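Local coordinates for WYL1 (Ruminococcus sp., PDB 6OAW), which is a WYL-domain accessory protein of a type VI-D CRISPR-Cas system, where it probably modulates the activity of the RNA-targeting effector, at residues E179-I184 with K234-L239; D187-I192 with Y257-L262. All blocks are in the same frame, centred on the assembly; numbering follows the deposited sequence. Where two conformers were deposited one is given.

Contact 1. Residues E179-I184 with K234-L239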
loop_
_atom_site.group_PDB
_atom_site.type_symbol
_atom_site.label_atom_id
_atom_site.label_comp_id
_atom_site.label_asym_id
_atom_site.label_seq_id
_atom_site.Cartn_x
_atom_site.Cartn_y
_atom_site.Cartn_z
ATOM N N GLU B 179 7.962 -5.934 2.377
ATOM C CA GLU B 179 8.035 -7.123 1.492
ATOM C C GLU B 179 9.160 -6.915 0.483
ATOM O O GLU B 179 9.962 -7.829 0.333
ATOM C CB GLU B 179 6.699 -7.416 0.808
ATOM C CG GLU B 179 5.727 -8.180 1.700
ATOM C CD GLU B 179 4.286 -8.117 1.211
ATOM O OE1 GLU B 179 3.891 -7.109 0.557
ATOM O OE2 GLU B 179 3.566 -9.103 1.436
ATOM N N ARG B 180 9.233 -5.749 -0.156
ATOM C CA ARG B 180 10.263 -5.511 -1.198
ATOM C C ARG B 180 11.637 -5.640 -0.554
ATOM O O ARG B 180 12.517 -6.242 -1.181
ATOM C CB ARG B 180 10.076 -4.164 -1.900
ATOM C CG ARG B 180 8.780 -4.104 -2.694
ATOM C CD ARG B 180 8.652 -2.910 -3.598
ATOM N NE ARG B 180 9.191 -1.685 -3.032
ATOM C CZ ARG B 180 8.550 -0.832 -2.228
ATOM N NH1 ARG B 180 7.305 -1.061 -1.838
ATOM N NH2 ARG B 180 9.188 0.237 -1.786
ATOM N N GLU B 181 11.770 -5.161 0.678
ATOM C CA GLU B 181 13.061 -5.168 1.407
ATOM C C GLU B 181 13.502 -6.616 1.672
ATOM O O GLU B 181 14.714 -6.891 1.608
ATOM C CB GLU B 181 12.927 -4.340 2.686
ATOM C CG GLU B 181 14.264 -4.054 3.324
ATOM C CD GLU B 181 14.184 -3.559 4.755
ATOM O OE1 GLU B 181 13.592 -4.280 5.623
ATOM O OE2 GLU B 181 14.679 -2.447 4.975
ATOM N N ARG B 182 12.562 -7.532 1.906
ATOM C CA ARG B 182 12.922 -8.941 2.234
ATOM C C ARG B 182 13.405 -9.643 0.969
ATOM O O ARG B 182 14.288 -10.476 1.079
ATOM C CB ARG B 182 11.772 -9.687 2.908
ATOM C CG ARG B 182 11.331 -9.054 4.216
ATOM C CD ARG B 182 10.744 -10.077 5.161
ATOM N NE ARG B 182 9.394 -10.471 4.780
ATOM C CZ ARG B 182 8.302 -9.728 4.968
ATOM N NH1 ARG B 182 8.396 -8.536 5.517
ATOM N NH2 ARG B 182 7.120 -10.166 4.582
ATOM N N LEU B 183 12.877 -9.300 -0.199
ATOM C CA LEU B 183 13.412 -9.810 -1.484
ATOM C C LEU B 183 14.840 -9.285 -1.688
ATOM O O LEU B 183 15.723 -10.096 -2.032
ATOM C CB LEU B 183 12.497 -9.385 -2.636
ATOM C CG LEU B 183 11.176 -10.133 -2.721
ATOM C CD1 LEU B 183 10.296 -9.548 -3.818
ATOM C CD2 LEU B 183 11.415 -11.623 -2.954
ATOM N N ILE B 184 15.079 -8.001 -1.450
ATOM C CA ILE B 184 16.414 -7.379 -1.712
ATOM C C ILE B 184 17.459 -7.979 -0.771
ATOM O O ILE B 184 18.596 -8.132 -1.214
ATOM C CB ILE B 184 16.352 -5.852 -1.553
ATOM C CG1 ILE B 184 15.353 -5.223 -2.521
ATOM C CG2 ILE B 184 17.732 -5.223 -1.669
ATOM C CD1 ILE B 184 15.084 -3.751 -2.196
ATOM N N LYS B 234 4.429 -1.754 7.994
ATOM C CA LYS B 234 4.969 -2.485 6.826
ATOM C C LYS B 234 6.068 -1.662 6.165
ATOM O O LYS B 234 6.166 -1.769 4.941
ATOM C CB LYS B 234 3.840 -2.807 5.833
ATOM C CG LYS B 234 2.791 -3.758 6.369
ATOM C CD LYS B 234 1.648 -3.970 5.394
ATOM C CE LYS B 234 0.662 -5.018 5.881
ATOM N NZ LYS B 234 -0.204 -5.526 4.780
HETATM N N MSE B 235 6.872 -0.924 6.942
HETATM C CA MSE B 235 7.981 -0.061 6.415
HETATM C C MSE B 235 9.307 -0.833 6.440
HETATM O O MSE B 235 9.899 -0.985 5.368
HETATM C CB MSE B 235 8.079 1.265 7.176
HETATM C CG MSE B 235 6.840 2.150 7.087
HETATM SE SE MSE B 235 6.456 2.876 5.287
HETATM C CE MSE B 235 4.936 1.909 4.478
ATOM N N TYR B 236 9.764 -1.323 7.593
ATOM C CA TYR B 236 11.115 -1.925 7.732
ATOM C C TYR B 236 11.044 -3.296 8.384
ATOM O O TYR B 236 10.106 -3.549 9.149
ATOM C CB TYR B 236 12.026 -0.973 8.518
ATOM C CG TYR B 236 12.199 0.355 7.828
ATOM C CD1 TYR B 236 12.876 0.441 6.617
ATOM C CD2 TYR B 236 11.589 1.505 8.322
ATOM C CE1 TYR B 236 12.992 1.646 5.932
ATOM C CE2 TYR B 236 11.692 2.716 7.648
ATOM C CZ TYR B 236 12.413 2.792 6.464
ATOM O OH TYR B 236 12.520 3.983 5.799
ATOM N N ASN B 237 12.013 -4.154 8.053
ATOM C CA ASN B 237 12.246 -5.454 8.712
ATOM C C ASN B 237 13.372 -5.310 9.740
ATOM O O ASN B 237 14.395 -4.677 9.443
ATOM C CB ASN B 237 12.555 -6.556 7.705
ATOM C CG ASN B 237 11.442 -6.711 6.696
ATOM O OD1 ASN B 237 10.413 -7.324 6.989
ATOM N ND2 ASN B 237 11.623 -6.101 5.535
ATOM N N TYR B 238 13.192 -5.944 10.898
ATOM C CA TYR B 238 14.148 -5.951 12.034
ATOM C C TYR B 238 14.477 -7.402 12.395
ATOM O O TYR B 238 13.574 -8.246 12.453
ATOM C CB TYR B 238 13.549 -5.211 13.230
ATOM C CG TYR B 238 13.258 -3.751 13.007
ATOM C CD1 TYR B 238 12.081 -3.373 12.383
ATOM C CD2 TYR B 238 14.157 -2.757 13.365
ATOM C CE1 TYR B 238 11.784 -2.045 12.146
ATOM C CE2 TYR B 238 13.861 -1.413 13.159
ATOM C CZ TYR B 238 12.677 -1.053 12.526
ATOM O OH TYR B 238 12.303 0.239 12.276
ATOM N N LEU B 239 15.742 -7.695 12.672
ATOM C CA LEU B 239 16.131 -8.927 13.396
ATOM C C LEU B 239 16.072 -8.635 14.892
ATOM O O LEU B 239 16.922 -7.874 15.383
ATOM C CB LEU B 239 17.537 -9.371 13.000
ATOM C CG LEU B 239 18.055 -10.557 13.800
ATOM C CD1 LEU B 239 17.117 -11.746 13.688
ATOM C CD2 LEU B 239 19.446 -10.950 13.337
#
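Glu181 reaches Asn237 because its CG lies anti to the backbone N (chi1 -168°) and the chain runs on extended, which carries the carboxylate from the helix to the start of the strand. The neighbouring Arg182 instead bends at chi3 (-76°), folding its guanidinium back over Glu179 CA and bringing NH1 to the other end of the same amide. Glu181 OE1 takes a bond from Asn237 ND2 at 2.7 Å on its anti side. A second reaches Glu181 OE1 from Asn237 N at 2.9 Å on the syn side, both donors somewhat out of the carboxylate plane. On the oxygen side of the amide, Arg182 NH1 gives to Asn237 OD1 at 2.8 Å, in the carbonyl plane and on a lone pair, with the guanidinium turned almost perpendicular (88°) to the amide. The amide is thus held at both ends, which fixes its flip; Cys178 O and Ser230 OG bond to its ND2 and OD1 as well, while Arg182 NE turns to Gly83 O. Glu181 OE2 lies at the edge of the Tyr236 ring, 3.8 Å from Tyr236 CD1. Here a buried asparagine at the start of strand 237-243 is clasped by consecutive helix residues, a polar helix-to-sheet junction against the antiparallel sheet of this WYL-domain protein.

Contact 2. Residues D187-I192 with Y257-L262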
loop_
_atom_site.group_PDB
_atom_site.type_symbol
_atom_site.label_atom_id
_atom_site.label_comp_id
_atom_site.label_asym_id
_atom_site.label_seq_id
_atom_site.Cartn_x
_atom_site.Cartn_y
_atom_site.Cartn_z
ATOM N N ASP B 187 19.382 -12.813 1.058
ATOM C CA ASP B 187 20.614 -13.562 1.418
ATOM C C ASP B 187 20.797 -13.427 2.935
ATOM O O ASP B 187 20.989 -14.472 3.574
ATOM C CB ASP B 187 21.816 -13.150 0.553
ATOM C CG ASP B 187 21.764 -13.535 -0.936
ATOM O OD1 ASP B 187 20.785 -14.196 -1.381
ATOM O OD2 ASP B 187 22.717 -13.177 -1.662
ATOM N N ASN B 188 20.663 -12.225 3.521
ATOM C CA ASN B 188 20.717 -12.042 4.999
ATOM C C ASN B 188 19.613 -12.915 5.629
ATOM O O ASN B 188 19.857 -13.602 6.667
ATOM C CB ASN B 188 20.526 -10.589 5.448
ATOM C CG ASN B 188 21.720 -9.664 5.258
ATOM O OD1 ASN B 188 22.803 -10.078 4.816
ATOM N ND2 ASN B 188 21.521 -8.386 5.589
ATOM N N ILE B 189 18.419 -12.903 5.042
ATOM C CA ILE B 189 17.254 -13.568 5.687
ATOM C C ILE B 189 17.474 -15.077 5.690
ATOM O O ILE B 189 17.182 -15.703 6.722
ATOM C CB ILE B 189 15.944 -13.151 5.020
ATOM C CG1 ILE B 189 15.630 -11.694 5.377
ATOM C CG2 ILE B 189 14.838 -14.103 5.405
ATOM C CD1 ILE B 189 14.546 -11.071 4.538
ATOM N N ILE B 190 17.976 -15.615 4.585
ATOM C CA ILE B 190 18.257 -17.070 4.401
ATOM C C ILE B 190 19.272 -17.532 5.460
ATOM O O ILE B 190 19.025 -18.589 6.083
ATOM C CB ILE B 190 18.700 -17.348 2.947
ATOM C CG1 ILE B 190 17.501 -17.271 2.004
ATOM C CG2 ILE B 190 19.434 -18.673 2.800
ATOM C CD1 ILE B 190 17.888 -17.166 0.552
ATOM N N LYS B 191 20.355 -16.773 5.680
ATOM C CA LYS B 191 21.420 -17.155 6.648
ATOM C C LYS B 191 20.823 -17.084 8.056
ATOM O O LYS B 191 21.040 -18.013 8.834
ATOM C CB LYS B 191 22.673 -16.301 6.453
ATOM C CG LYS B 191 23.413 -16.607 5.162
ATOM C CD LYS B 191 24.452 -15.590 4.761
ATOM C CE LYS B 191 25.395 -16.107 3.687
ATOM N N ILE B 192 20.039 -16.053 8.350
ATOM C CA ILE B 192 19.350 -15.936 9.661
ATOM C C ILE B 192 18.412 -17.143 9.860
ATOM O O ILE B 192 18.441 -17.733 10.963
ATOM C CB ILE B 192 18.633 -14.584 9.783
ATOM C CG1 ILE B 192 19.637 -13.439 9.864
ATOM C CG2 ILE B 192 17.707 -14.595 10.976
ATOM C CD1 ILE B 192 19.038 -12.066 9.655
ATOM N N TYR B 257 17.889 -5.018 15.214
ATOM C CA TYR B 257 18.689 -4.503 14.081
ATOM C C TYR B 257 17.850 -4.471 12.796
ATOM O O TYR B 257 17.316 -5.517 12.402
ATOM C CB TYR B 257 19.924 -5.379 13.846
ATOM C CG TYR B 257 20.965 -5.283 14.915
ATOM C CD1 TYR B 257 20.858 -6.012 16.084
ATOM C CD2 TYR B 257 22.015 -4.384 14.799
ATOM C CE1 TYR B 257 21.816 -5.909 17.086
ATOM C CE2 TYR B 257 22.973 -4.260 15.790
ATOM C CZ TYR B 257 22.869 -5.024 16.932
ATOM O OH TYR B 257 23.792 -4.876 17.906
ATOM N N ARG B 258 17.797 -3.328 12.117
ATOM C CA ARG B 258 17.296 -3.257 10.710
ATOM C C ARG B 258 18.059 -4.303 9.886
ATOM O O ARG B 258 19.311 -4.292 9.932
ATOM C CB ARG B 258 17.544 -1.862 10.125
ATOM C CG ARG B 258 16.659 -0.768 10.710
ATOM C CD ARG B 258 15.381 -0.592 9.919
ATOM N NE ARG B 258 15.798 -0.351 8.549
ATOM C CZ ARG B 258 15.968 0.821 7.970
ATOM N NH1 ARG B 258 16.410 0.862 6.722
ATOM N NH2 ARG B 258 15.638 1.935 8.591
ATOM N N ILE B 259 17.376 -5.187 9.164
ATOM C CA ILE B 259 18.111 -6.195 8.354
ATOM C C ILE B 259 18.940 -5.482 7.282
ATOM O O ILE B 259 19.971 -6.061 6.852
ATOM C CB ILE B 259 17.209 -7.288 7.758
ATOM C CG1 ILE B 259 16.351 -6.774 6.608
ATOM C CG2 ILE B 259 16.392 -7.977 8.845
ATOM C CD1 ILE B 259 15.542 -7.869 5.954
ATOM N N SER B 260 18.557 -4.269 6.890
ATOM C CA SER B 260 19.284 -3.483 5.866
ATOM C C SER B 260 20.626 -2.956 6.405
ATOM O O SER B 260 21.423 -2.522 5.579
ATOM C CB SER B 260 18.425 -2.374 5.304
ATOM O OG SER B 260 18.034 -1.448 6.311
ATOM N N ARG B 261 20.889 -3.014 7.717
ATOM C CA ARG B 261 22.156 -2.509 8.313
ATOM C C ARG B 261 23.033 -3.670 8.803
ATOM O O ARG B 261 24.039 -3.391 9.474
ATOM C CB ARG B 261 21.856 -1.504 9.430
ATOM C CG ARG B 261 20.918 -0.370 9.051
ATOM C CD ARG B 261 21.606 0.794 8.378
ATOM N NE ARG B 261 22.155 1.684 9.392
ATOM C CZ ARG B 261 21.513 2.690 10.013
ATOM N NH1 ARG B 261 20.255 2.993 9.721
ATOM N NH2 ARG B 261 22.149 3.401 10.933
ATOM N N LEU B 262 22.711 -4.922 8.464
ATOM C CA LEU B 262 23.598 -6.096 8.684
ATOM C C LEU B 262 24.185 -6.537 7.338
ATOM O O LEU B 262 23.506 -6.402 6.323
ATOM C CB LEU B 262 22.812 -7.231 9.351
ATOM C CG LEU B 262 22.184 -6.882 10.698
ATOM C CD1 LEU B 262 21.250 -7.977 11.145
ATOM C CD2 LEU B 262 23.259 -6.600 11.732
#
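Asn188 points its amide from helix 186-199 across to the sheet, where its ND2 meets the carbonyls of Ile259, in the 3-10 turn after strand 253-258, and of Leu262, where the next strand begins. The stronger bond runs from Asn188 ND2 to Leu262 O at 2.9 Å, although the donor stands 59° above the carbonyl plane and not on a lone pair. A second, weak bond runs from Asn188 ND2 to Ile259 O at 3.1 Å. Ile259 O also receives a long, weak bond from Leu262 N. The amide thus adds a side-chain donor from the helix to a turn that Arg261 N closes on Arg258 O at 3.0 Å. Within the same turn, Ser260 OG accepts from Arg258 NH1 at 2.9 Å and, weakly, from Arg258 NE, a link that ties the arginine to its own loop. Beside this polar grip, Ile189 CD1 meets Ile259 CD1 at 3.6 Å; the chi1 of 73° sets CG1 of Ile259 between backbone N and carbonyl carbon and directs its tip to the helix. Ile228 and Ile84 also pack on Ile189. Replacing Asn188 by an alanine removes the amide, and is likely to leave Leu262 O without its side-chain donor and Ile259 O with just the weak bond from Leu262 N among those described. One side-chain amide bridges carbonyls three residues apart, coupling helix to turn, while the isoleucine pair adds an apolar contact that needs no directional match.

Overall arrangement
The two contacts lie side by side, their centres about 9 Å apart, and join two consecutive helices, 177-184 and 186-199, to strand 237-243 and to the turn that ends its antiparallel neighbour 253-258. Along the chain the segments alternate: both helical pieces come first, then both sheet-side pieces, so the helix pair meets its partners in the same order. The sheet-side segments are linked by probable backbone hydrogen bonds, Leu239 N to Tyr257 O (2.7 Å) and Asn237 O to Ile259 N (3.0 Å), and the helix sides touch where Arg182 CB packs on Ile189 CD1. Contacts 1 and 2 therefore form a continuous helix-to-sheet seam near the centre of the chain; at contact 1 it also approaches the second subunit, whose Leu326 packs on Tyr236.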